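Protein (soluble lytic transglycosylase SLT70) (Escherichia coli, PDB 1QSA) cleaves the glycosidic bonds between N-acetylmuramic acid and N-acetylglucosamine in peptidoglycan, forming a 1,6-anhydro bond in the N-acetylmuramic acid residue. Local coordinates at residues 116-119 with 120-124; 86-89 with 90-93; 468-471 with 472-476; 72-75 with 76-79. All blocks are in the same frame, centred on the assembly; numbering follows the deposited sequence. Where two conformers were deposited one is given.

Interaction 1: residues 116-119 with 120-124; sequences GQSE and EAWQG. With SO4 (sulfate ion), chain F.
Trp-122 lies with one indole face over the backbone of Ser-118, whose carbonyl O sits 3.1 Å above the ring plane, offset toward the rim by CG. With CG anti to its own carbonyl carbon (chi1 -54°), the indole folds back toward the start of the helix, and Ser-118 CB comes within 3.8 Å of Trp-122 NE1. The same Ser-118 O accepts from Trp-122 N at 2.9 Å, so one oxygen meets both the backbone N-H and the ring. Ser-118 OG donates to O3 of a sulfate ion at 2.7 Å, while sulfate O2 lies near the indole plane, at its edge by CZ2. Trp-113 NE1 is a further donor to this ion. On another side of the turn, Glu-119 and Gln-123 cross obliquely: Gln-123 NE2 packs against Glu-119 CG at 3.5 Å, and the carboxylate and amide planes are 54° apart. Gln-117 and Glu-120 are joined through a water that donates to Gln-117 OE1 at 2.7 Å and to Glu-120 OE1 at 2.8 Å; Gln-117 NE2 is hydrogen-bonded to Thr-115 O, and Glu-120 OE1 also forms a salt bridge with Lys-112. Gln-117 occupies the N-cap position, its O accepting from Ala-121 N, and Gly-116, with positive phi, closes the preceding helix in a Schellman motif. This is a tight helix-to-helix turn in the alpha-superhelix, passing from helix 102-114 to helix 118-129.

Interaction 2: residues 86-89 with 90-93; sequences EDWR and GLLA
A side-chain N-cap opens helix 88-94: Asp-87 OD1 accepts from Gly-90 N at 2.9 Å. The donor comes from above the carboxylate plane, 59° out of it, with an N-H...O angle of 140°. A first torsion of -177° sets Asp-87 CG beside its own carbonyl carbon and swings the carboxylate under the first turn, where OD1 is also 3.3 Å from Gly-90 CA. Gly-90 suits this close approach, because a beta carbon built there would collide with Asp-87 OD2. The backbone of Asp-87 joins in, its O taking the N-H of Leu-91 at 2.9 Å, and the helical pattern continues from Leu-92 N to Trp-88 O. With the carboxylate gone, as in an alanine here, Gly-90 N is likely to lose its side-chain acceptor, leaving the first turn less firmly closed. Just before the cap, Glu-86 has positive phi and ends the preceding helix in a Schellman motif; its CA lies over one face of the Trp-88 indole, 3.6 Å above the plane. The benzo part of that indole meets Leu-91 obliquely, with Trp-88 CZ3 at 4.0 Å from Leu-91 CD1. These two side chains fill the junction with the adjoining helices: Leu-91 and Trp-88 both rest on Ala-83 of helix 69-84, while Trp-88 also packs on Ala-111 and meets Tyr-110 edge-to-face on helix 102-114.

Interaction 3: residues 468-471 with 472-476; sequences QSYA and MAIAR. With SO4 (sulfate ion), chain H; SO4 (sulfate ion), chain L.
The polar side-chain contact pairs Gln-468 with Met-472, which lie side by side and point the same way; Gln-468 NE2 makes a weak hydrogen bond to Met-472 SD at 3.5 Å and a second weak one to Asn-454 OD1. Apolar packing carries the next pair. Ile-474 CG1 sits over one face of the Tyr-470 ring, 4.2 Å from its centroid, in a CH-pi contact, and Ile-474 CD1 reaches Tyr-470 OH at 3.8 Å. With CG anti to the backbone N (chi1 178°), the tyrosine ring leans along the helix toward Ile-474, while its hydroxyl is hydrogen-bonded to Ser-548 and Ser-549. This is helix 468-479 of the lysozyme-like Slt-type domain, which also carries the predicted active-site residue Glu-478; the Ile-474 side chain lies about 4 Å from that of Glu-478. A leucine at Tyr-470 would probably deprive both serines of their hydroxyl partner and Ile-474 of the flat face beneath it. Two sulfates are bound by hydrogen bonds: Gln-468 N, at the start of the helix, donates to O1 of one at 2.7 Å; farther along, the charged Arg-476 donates from NH1 and NH2 to O3 of the other, each at 2.9 Å, with the sulfur near the guanidinium plane.

Interaction 4: residues 72-75 with 76-79; sequences RTLQ and SRFV
Phe-78 and Leu-74 meet through the backbone of helix 69-84: Phe-78 N donates to Leu-74 O at 2.8 Å, and Phe-78 CB rests on the same oxygen at 3.3 Å. One residue on, Val-79 N bonds to Gln-75 O at 3.1 Å. The CG2 branch of Val-79, anti to its carbonyl carbon, touches this oxygen too, at 3.3 Å, so each of these carbonyls has a carbon packed beside its N-H partner. Arg-77 N donates to Thr-73 O in the same way. Between side chains the contact is looser: Leu-74 CD1 approaches the aliphatic stem of Arg-77 at CD, 4.3 Å away, and that arginine runs on extended. A water donates to Arg-72 O at 2.9 Å and, in one of the two conformers of Ser-76, is hydrogen-bonded to Ser-76 OG at 2.8 Å. Farther out, Ser-76 OG in this conformer also takes the backbone N-H of Thr-101, in the loop ahead of helix 102-114, and Thr-73 OG1 is hydrogen-bonded to Pro-70 O. Helix 69-84 is thus packed among its neighbours in the alpha-superhelix: Leu-74 and Phe-78 lie against helix 55-64, Leu-74 and Arg-77 against helix 38-48, and Ser-76 and Val-79 against Ala-104 of helix 102-114.

Along the chain the order is interaction 4, interaction 2, interaction 1 and then, far later, interaction 3. The first three belong to helices 69-84, 88-94 and 118-129 of the all-helical superhelix. Interactions 4 and 2 have centres about 14 Å apart and touch where Leu-91 CD1 packs on Val-79 O at 3.6 Å; interaction 1 lies about 15 Å from interaction 2, centre to centre, without touching it. Helix 102-114 is a shared neighbour of all three. Interaction 3, in the Slt-type domain, has its centre about 54 Å from that of interaction 1, on the opposite side of the chain's centre, so this part of the superhelix lies far from the predicted active-site helix.

Interaction 1: residues 116-119 with 120-124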
loop_
_atom_site.group_PDB
_atom_site.type_symbol
_atom_site.label_atom_id
_atom_site.label_comp_id
_atom_site.label_asym_id
_atom_site.label_seq_id
_atom_site.Cartn_x
_atom_site.Cartn_y
_atom_site.Cartn_z
ATOM N N GLY A 116 -8.586 16.092 -36.647
ATOM C CA GLY A 116 -8.312 15.204 -37.774
ATOM C C GLY A 116 -7.273 14.109 -37.671
ATOM O O GLY A 116 -6.835 13.586 -38.701
ATOM N N GLN A 117 -6.868 13.757 -36.454
ATOM C CA GLN A 117 -5.858 12.722 -36.253
ATOM C C GLN A 117 -6.537 11.475 -35.682
ATOM O O GLN A 117 -6.176 11.008 -34.601
ATOM C CB GLN A 117 -4.782 13.229 -35.278
ATOM C CG GLN A 117 -4.321 14.668 -35.564
ATOM C CD GLN A 117 -3.698 14.835 -36.952
ATOM O OE1 GLN A 117 -2.850 14.038 -37.365
ATOM N NE2 GLN A 117 -4.090 15.904 -37.662
ATOM N N SER A 118 -7.521 10.946 -36.412
ATOM C CA SER A 118 -8.268 9.770 -35.945
ATOM C C SER A 118 -7.436 8.527 -35.647
ATOM O O SER A 118 -7.640 7.883 -34.619
ATOM C CB SER A 118 -9.393 9.403 -36.929
ATOM O OG SER A 118 -10.409 10.393 -36.947
ATOM N N GLU A 119 -6.518 8.173 -36.546
ATOM C CA GLU A 119 -5.691 6.978 -36.358
ATOM C C GLU A 119 -4.927 7.042 -35.034
ATOM O O GLU A 119 -4.890 6.070 -34.267
ATOM C CB GLU A 119 -4.727 6.795 -37.544
ATOM C CG GLU A 119 -3.827 5.581 -37.428
ATOM C CD GLU A 119 -2.893 5.383 -38.624
ATOM O OE1 GLU A 119 -2.594 6.363 -39.351
ATOM O OE2 GLU A 119 -2.439 4.235 -38.817
ATOM N N GLU A 120 -4.373 8.212 -34.735
ATOM C CA GLU A 120 -3.634 8.402 -33.494
ATOM C C GLU A 120 -4.589 8.382 -32.291
ATOM O O GLU A 120 -4.277 7.819 -31.231
ATOM C CB GLU A 120 -2.862 9.718 -33.549
ATOM C CG GLU A 120 -1.989 9.921 -32.347
ATOM C CD GLU A 120 -1.134 11.178 -32.396
ATOM O OE1 GLU A 120 -1.183 11.962 -33.380
ATOM O OE2 GLU A 120 -0.394 11.373 -31.413
ATOM N N ALA A 121 -5.764 8.975 -32.475
ATOM C CA ALA A 121 -6.778 9.017 -31.421
ATOM C C ALA A 121 -7.197 7.595 -31.031
ATOM O O ALA A 121 -7.330 7.295 -29.845
ATOM C CB ALA A 121 -7.986 9.808 -31.887
ATOM N N TRP A 122 -7.371 6.721 -32.026
ATOM C CA TRP A 122 -7.788 5.339 -31.774
ATOM C C TRP A 122 -6.701 4.507 -31.093
ATOM O O TRP A 122 -7.013 3.625 -30.279
ATOM C CB TRP A 122 -8.254 4.669 -33.070
ATOM C CG TRP A 122 -9.333 5.410 -33.831
ATOM C CD1 TRP A 122 -9.602 5.293 -35.172
ATOM C CD2 TRP A 122 -10.265 6.391 -33.325
ATOM N NE1 TRP A 122 -10.627 6.127 -35.526
ATOM C CE2 TRP A 122 -11.054 6.815 -34.419
ATOM C CE3 TRP A 122 -10.505 6.954 -32.061
ATOM C CZ2 TRP A 122 -12.064 7.778 -34.291
ATOM C CZ3 TRP A 122 -11.511 7.914 -31.936
ATOM C CH2 TRP A 122 -12.279 8.316 -33.044
ATOM N N GLN A 123 -5.440 4.778 -31.422
ATOM C CA GLN A 123 -4.319 4.087 -30.790
ATOM C C GLN A 123 -4.340 4.437 -29.303
ATOM O O GLN A 123 -4.203 3.563 -28.455
ATOM C CB GLN A 123 -2.984 4.527 -31.397
ATOM C CG GLN A 123 -2.805 4.132 -32.855
ATOM C CD GLN A 123 -1.770 4.985 -33.601
ATOM O OE1 GLN A 123 -1.160 5.904 -33.038
ATOM N NE2 GLN A 123 -1.591 4.694 -34.888
ATOM N N GLY A 124 -4.553 5.716 -28.998
ATOM C CA GLY A 124 -4.594 6.150 -27.606
ATOM C C GLY A 124 -5.803 5.607 -26.885
ATOM O O GLY A 124 -5.702 5.130 -25.741
HETATM S S SO4 F . -13.702 9.389 -38.288
HETATM O O1 SO4 F . -14.450 8.167 -38.658
HETATM O O2 SO4 F . -14.040 9.725 -36.887
HETATM O O3 SO4 F . -12.252 9.145 -38.446
HETATM O O4 SO4 F . -14.107 10.501 -39.167
HETATM O O HOH W 1 -1.627 11.934 -36.143
#

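Interaction 2: residues 86-89 with 90-93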
loop_
_atom_site.group_PDB
_atom_site.type_symbol
_atom_site.label_atom_id
_atom_site.label_comp_id
_atom_site.label_asym_id
_atom_site.label_seq_id
_atom_site.Cartn_x
_atom_site.Cartn_y
_atom_site.Cartn_z
ATOM N N GLU A 86 -13.470 23.321 -24.653
ATOM C CA GLU A 86 -13.610 22.685 -25.974
ATOM C C GLU A 86 -12.608 23.287 -26.975
ATOM O O GLU A 86 -12.832 23.323 -28.193
ATOM C CB GLU A 86 -15.054 22.764 -26.491
ATOM C CG GLU A 86 -16.024 21.956 -25.634
ATOM C CD GLU A 86 -17.444 21.969 -26.166
ATOM O OE1 GLU A 86 -17.643 21.635 -27.347
ATOM O OE2 GLU A 86 -18.367 22.300 -25.395
ATOM N N ASP A 87 -11.486 23.757 -26.435
ATOM C CA ASP A 87 -10.414 24.349 -27.220
ATOM C C ASP A 87 -9.443 23.221 -27.580
ATOM O O ASP A 87 -8.335 23.117 -27.033
ATOM C CB ASP A 87 -9.726 25.451 -26.386
ATOM C CG ASP A 87 -8.639 26.179 -27.149
ATOM O OD1 ASP A 87 -8.492 25.964 -28.368
ATOM O OD2 ASP A 87 -7.911 26.974 -26.514
ATOM N N TRP A 88 -9.868 22.374 -28.516
ATOM C CA TRP A 88 -9.077 21.211 -28.924
ATOM C C TRP A 88 -7.752 21.588 -29.573
ATOM O O TRP A 88 -6.705 21.010 -29.257
ATOM C CB TRP A 88 -9.931 20.289 -29.814
ATOM C CG TRP A 88 -11.251 19.979 -29.176
ATOM C CD1 TRP A 88 -12.490 20.322 -29.636
ATOM C CD2 TRP A 88 -11.452 19.353 -27.901
ATOM N NE1 TRP A 88 -13.451 19.957 -28.721
ATOM C CE2 TRP A 88 -12.841 19.363 -27.645
ATOM C CE3 TRP A 88 -10.587 18.794 -26.943
ATOM C CZ2 TRP A 88 -13.391 18.836 -26.463
ATOM C CZ3 TRP A 88 -11.129 18.275 -25.774
ATOM C CH2 TRP A 88 -12.522 18.302 -25.543
ATOM N N ARG A 89 -7.784 22.594 -30.445
ATOM C CA ARG A 89 -6.571 23.075 -31.103
ATOM C C ARG A 89 -5.602 23.610 -30.030
ATOM O O ARG A 89 -4.397 23.302 -30.047
ATOM C CB ARG A 89 -6.925 24.187 -32.090
ATOM C CG ARG A 89 -5.723 24.807 -32.777
ATOM C CD ARG A 89 -6.141 25.978 -33.640
ATOM N NE ARG A 89 -4.983 26.740 -34.106
ATOM C CZ ARG A 89 -4.680 27.965 -33.687
ATOM N NH1 ARG A 89 -5.463 28.581 -32.814
ATOM N NH2 ARG A 89 -3.607 28.585 -34.166
ATOM N N GLY A 90 -6.141 24.387 -29.091
ATOM C CA GLY A 90 -5.321 24.952 -28.020
ATOM C C GLY A 90 -4.727 23.902 -27.096
ATOM O O GLY A 90 -3.585 24.027 -26.625
ATOM N N LEU A 91 -5.498 22.852 -26.846
ATOM C CA LEU A 91 -5.051 21.753 -25.988
ATOM C C LEU A 91 -3.775 21.131 -26.562
ATOM O O LEU A 91 -2.778 20.974 -25.854
ATOM C CB LEU A 91 -6.166 20.706 -25.873
ATOM C CG LEU A 91 -6.049 19.617 -24.796
ATOM C CD1 LEU A 91 -7.415 19.020 -24.544
ATOM C CD2 LEU A 91 -5.043 18.541 -25.201
ATOM N N LEU A 92 -3.782 20.836 -27.863
ATOM C CA LEU A 92 -2.616 20.238 -28.505
ATOM C C LEU A 92 -1.442 21.220 -28.655
ATOM O O LEU A 92 -0.282 20.815 -28.662
ATOM C CB LEU A 92 -3.014 19.589 -29.839
ATOM C CG LEU A 92 -4.008 18.434 -29.669
ATOM C CD1 LEU A 92 -4.461 17.894 -31.026
ATOM C CD2 LEU A 92 -3.325 17.313 -28.881
ATOM N N ALA A 93 -1.740 22.510 -28.738
ATOM C CA ALA A 93 -0.689 23.512 -28.855
ATOM C C ALA A 93 -0.006 23.645 -27.494
ATOM O O ALA A 93 1.211 23.804 -27.405
ATOM C CB ALA A 93 -1.287 24.862 -29.298
#

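Interaction 3: residues 468-471 with 472-476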
loop_
_atom_site.group_PDB
_atom_site.type_symbol
_atom_site.label_atom_id
_atom_site.label_comp_id
_atom_site.label_asym_id
_atom_site.label_seq_id
_atom_site.Cartn_x
_atom_site.Cartn_y
_atom_site.Cartn_z
ATOM N N GLN A 468 8.775 2.657 25.486
ATOM C CA GLN A 468 8.907 3.796 24.564
ATOM C C GLN A 468 9.325 3.301 23.169
ATOM O O GLN A 468 8.761 3.722 22.164
ATOM C CB GLN A 468 9.943 4.793 25.073
ATOM C CG GLN A 468 9.999 6.064 24.216
ATOM C CD GLN A 468 11.164 6.959 24.579
ATOM O OE1 GLN A 468 11.576 7.011 25.737
ATOM N NE2 GLN A 468 11.703 7.668 23.593
ATOM N N SER A 469 10.296 2.391 23.121
ATOM C CA SER A 469 10.792 1.831 21.864
ATOM C C SER A 469 9.668 1.178 21.057
ATOM O O SER A 469 9.616 1.300 19.831
ATOM C CB SER A 469 11.900 0.804 22.150
ATOM O OG SER A 469 11.390 -0.326 22.856
ATOM N N TYR A 470 8.760 0.516 21.764
ATOM C CA TYR A 470 7.644 -0.167 21.137
ATOM C C TYR A 470 6.665 0.821 20.496
ATOM O O TYR A 470 6.226 0.604 19.361
ATOM C CB TYR A 470 6.950 -1.079 22.152
ATOM C CG TYR A 470 5.757 -1.790 21.584
ATOM C CD1 TYR A 470 5.865 -2.545 20.406
ATOM C CD2 TYR A 470 4.500 -1.670 22.186
ATOM C CE1 TYR A 470 4.741 -3.159 19.835
ATOM C CE2 TYR A 470 3.378 -2.279 21.629
ATOM C CZ TYR A 470 3.505 -3.017 20.457
ATOM O OH TYR A 470 2.380 -3.589 19.895
ATOM N N ALA A 471 6.306 1.882 21.224
ATOM C CA ALA A 471 5.406 2.915 20.676
ATOM C C ALA A 471 6.041 3.534 19.427
ATOM O O ALA A 471 5.369 3.777 18.418
ATOM C CB ALA A 471 5.130 3.989 21.708
ATOM N N MET A 472 7.351 3.754 19.482
ATOM C CA MET A 472 8.082 4.299 18.347
ATOM C C MET A 472 8.090 3.351 17.147
ATOM O O MET A 472 7.932 3.802 16.013
ATOM C CB MET A 472 9.498 4.699 18.769
ATOM C CG MET A 472 9.464 5.899 19.704
ATOM S SD MET A 472 11.051 6.367 20.395
ATOM C CE MET A 472 11.762 7.329 19.037
ATOM N N ALA A 473 8.227 2.049 17.398
ATOM C CA ALA A 473 8.209 1.043 16.331
ATOM C C ALA A 473 6.853 1.072 15.624
ATOM O O ALA A 473 6.785 0.966 14.400
ATOM C CB ALA A 473 8.457 -0.356 16.904
ATOM N N ILE A 474 5.779 1.150 16.407
ATOM C CA ILE A 474 4.421 1.190 15.848
ATOM C C ILE A 474 4.259 2.428 14.956
ATOM O O ILE A 474 3.783 2.335 13.816
ATOM C CB ILE A 474 3.356 1.160 16.992
ATOM C CG1 ILE A 474 3.314 -0.241 17.639
ATOM C CG2 ILE A 474 1.957 1.580 16.469
ATOM C CD1 ILE A 474 2.510 -1.294 16.843
ATOM N N ALA A 475 4.685 3.587 15.456
ATOM C CA ALA A 475 4.585 4.820 14.670
ATOM C C ALA A 475 5.412 4.750 13.379
ATOM O O ALA A 475 4.958 5.166 12.308
ATOM C CB ALA A 475 5.019 6.010 15.515
ATOM N N ARG A 476 6.625 4.199 13.480
ATOM C CA ARG A 476 7.507 4.064 12.323
ATOM C C ARG A 476 6.834 3.210 11.243
ATOM O O ARG A 476 6.834 3.565 10.065
ATOM C CB ARG A 476 8.843 3.448 12.758
ATOM C CG ARG A 476 9.740 2.972 11.605
ATOM C CD ARG A 476 10.184 4.111 10.703
ATOM N NE ARG A 476 11.106 3.644 9.665
ATOM C CZ ARG A 476 10.745 3.005 8.560
ATOM N NH1 ARG A 476 9.460 2.778 8.308
ATOM N NH2 ARG A 476 11.674 2.640 7.674
HETATM S S SO4 H . 10.634 0.524 5.053
HETATM O O1 SO4 H . 11.039 -0.399 6.131
HETATM O O2 SO4 H . 9.743 -0.178 4.111
HETATM O O3 SO4 H . 9.922 1.672 5.638
HETATM O O4 SO4 H . 11.833 0.995 4.343
HETATM S S SO4 L . 10.642 2.127 28.852
HETATM O O1 SO4 L . 9.776 2.978 28.018
HETATM O O2 SO4 L . 11.598 1.397 28.002
HETATM O O3 SO4 L . 11.389 2.966 29.806
HETATM O O4 SO4 L . 9.821 1.153 29.595
#

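Interaction 4: residues 72-75 with 76-79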
loop_
_atom_site.group_PDB
_atom_site.type_symbol
_atom_site.label_atom_id
_atom_site.label_comp_id
_atom_site.label_asym_id
_atom_site.label_seq_id
_atom_site.Cartn_x
_atom_site.Cartn_y
_atom_site.Cartn_z
ATOM N N ARG A 72 4.231 20.758 -12.328
ATOM C CA ARG A 72 4.153 19.534 -13.109
ATOM C C ARG A 72 2.721 19.026 -13.204
ATOM O O ARG A 72 2.275 18.630 -14.286
ATOM C CB ARG A 72 5.100 18.463 -12.561
ATOM C CG ARG A 72 6.564 18.927 -12.530
ATOM C CD ARG A 72 7.498 17.860 -11.956
ATOM N NE ARG A 72 8.398 17.289 -12.961
ATOM C CZ ARG A 72 8.045 16.392 -13.884
ATOM N NH1 ARG A 72 6.797 15.936 -13.956
ATOM N NH2 ARG A 72 8.951 15.946 -14.741
ATOM N N THR A 73 1.975 19.120 -12.110
ATOM C CA THR A 73 0.581 18.685 -12.119
ATOM C C THR A 73 -0.283 19.688 -12.893
ATOM O O THR A 73 -1.316 19.317 -13.471
ATOM C CB THR A 73 0.005 18.482 -10.700
ATOM O OG1 THR A 73 0.053 19.706 -9.961
ATOM C CG2 THR A 73 0.769 17.390 -9.953
ATOM N N LEU A 74 0.142 20.954 -12.918
ATOM C CA LEU A 74 -0.608 21.993 -13.636
ATOM C C LEU A 74 -0.721 21.705 -15.140
ATOM O O LEU A 74 -1.694 22.119 -15.784
ATOM C CB LEU A 74 0.017 23.375 -13.404
ATOM C CG LEU A 74 -0.705 24.585 -14.023
ATOM C CD1 LEU A 74 -2.145 24.682 -13.506
ATOM C CD2 LEU A 74 0.065 25.873 -13.718
ATOM N N GLN A 75 0.257 20.990 -15.692
ATOM C CA GLN A 75 0.256 20.635 -17.115
ATOM C C GLN A 75 -1.002 19.810 -17.452
ATOM O O GLN A 75 -1.753 20.130 -18.389
ATOM C CB GLN A 75 1.517 19.841 -17.446
ATOM C CG GLN A 75 1.715 19.562 -18.922
ATOM C CD GLN A 75 1.948 20.823 -19.741
ATOM O OE1 GLN A 75 2.178 21.908 -19.197
ATOM N NE2 GLN A 75 1.874 20.686 -21.057
ATOM N N SER A 76 -1.233 18.747 -16.681
ATOM C CA SER A 76 -2.420 17.917 -16.884
ATOM C C SER A 76 -3.701 18.651 -16.480
ATOM O O SER A 76 -4.718 18.521 -17.158
ATOM C CB SER A 76 -2.308 16.584 -16.121
ATOM O OG SER A 76 -1.388 15.712 -16.748
ATOM N N ARG A 77 -3.649 19.452 -15.409
ATOM C CA ARG A 77 -4.817 20.209 -14.961
ATOM C C ARG A 77 -5.267 21.228 -16.027
ATOM O O ARG A 77 -6.469 21.356 -16.314
ATOM C CB ARG A 77 -4.511 20.926 -13.648
ATOM C CG ARG A 77 -5.679 21.729 -13.095
ATOM C CD ARG A 77 -5.332 22.336 -11.737
ATOM N NE ARG A 77 -6.397 23.214 -11.257
ATOM C CZ ARG A 77 -6.411 23.802 -10.059
ATOM N NH1 ARG A 77 -5.409 23.618 -9.204
ATOM N NH2 ARG A 77 -7.429 24.590 -9.719
ATOM N N PHE A 78 -4.307 21.894 -16.666
ATOM C CA PHE A 78 -4.666 22.877 -17.683
ATOM C C PHE A 78 -5.148 22.194 -18.962
ATOM O O PHE A 78 -5.970 22.746 -19.698
ATOM C CB PHE A 78 -3.536 23.852 -17.969
ATOM C CG PHE A 78 -4.004 25.090 -18.671
ATOM C CD1 PHE A 78 -4.986 25.897 -18.092
ATOM C CD2 PHE A 78 -3.487 25.439 -19.918
ATOM C CE1 PHE A 78 -5.448 27.053 -18.755
ATOM C CE2 PHE A 78 -3.944 26.587 -20.583
ATOM C CZ PHE A 78 -4.924 27.386 -19.993
ATOM N N VAL A 79 -4.631 20.998 -19.243
ATOM C CA VAL A 79 -5.108 20.244 -20.405
ATOM C C VAL A 79 -6.598 19.991 -20.187
ATOM O O VAL A 79 -7.414 20.183 -21.093
ATOM C CB VAL A 79 -4.355 18.907 -20.561
ATOM C CG1 VAL A 79 -5.188 17.904 -21.382
ATOM C CG2 VAL A 79 -3.040 19.146 -21.275
HETATM O O HOH W 2 0.680 16.288 -14.970
#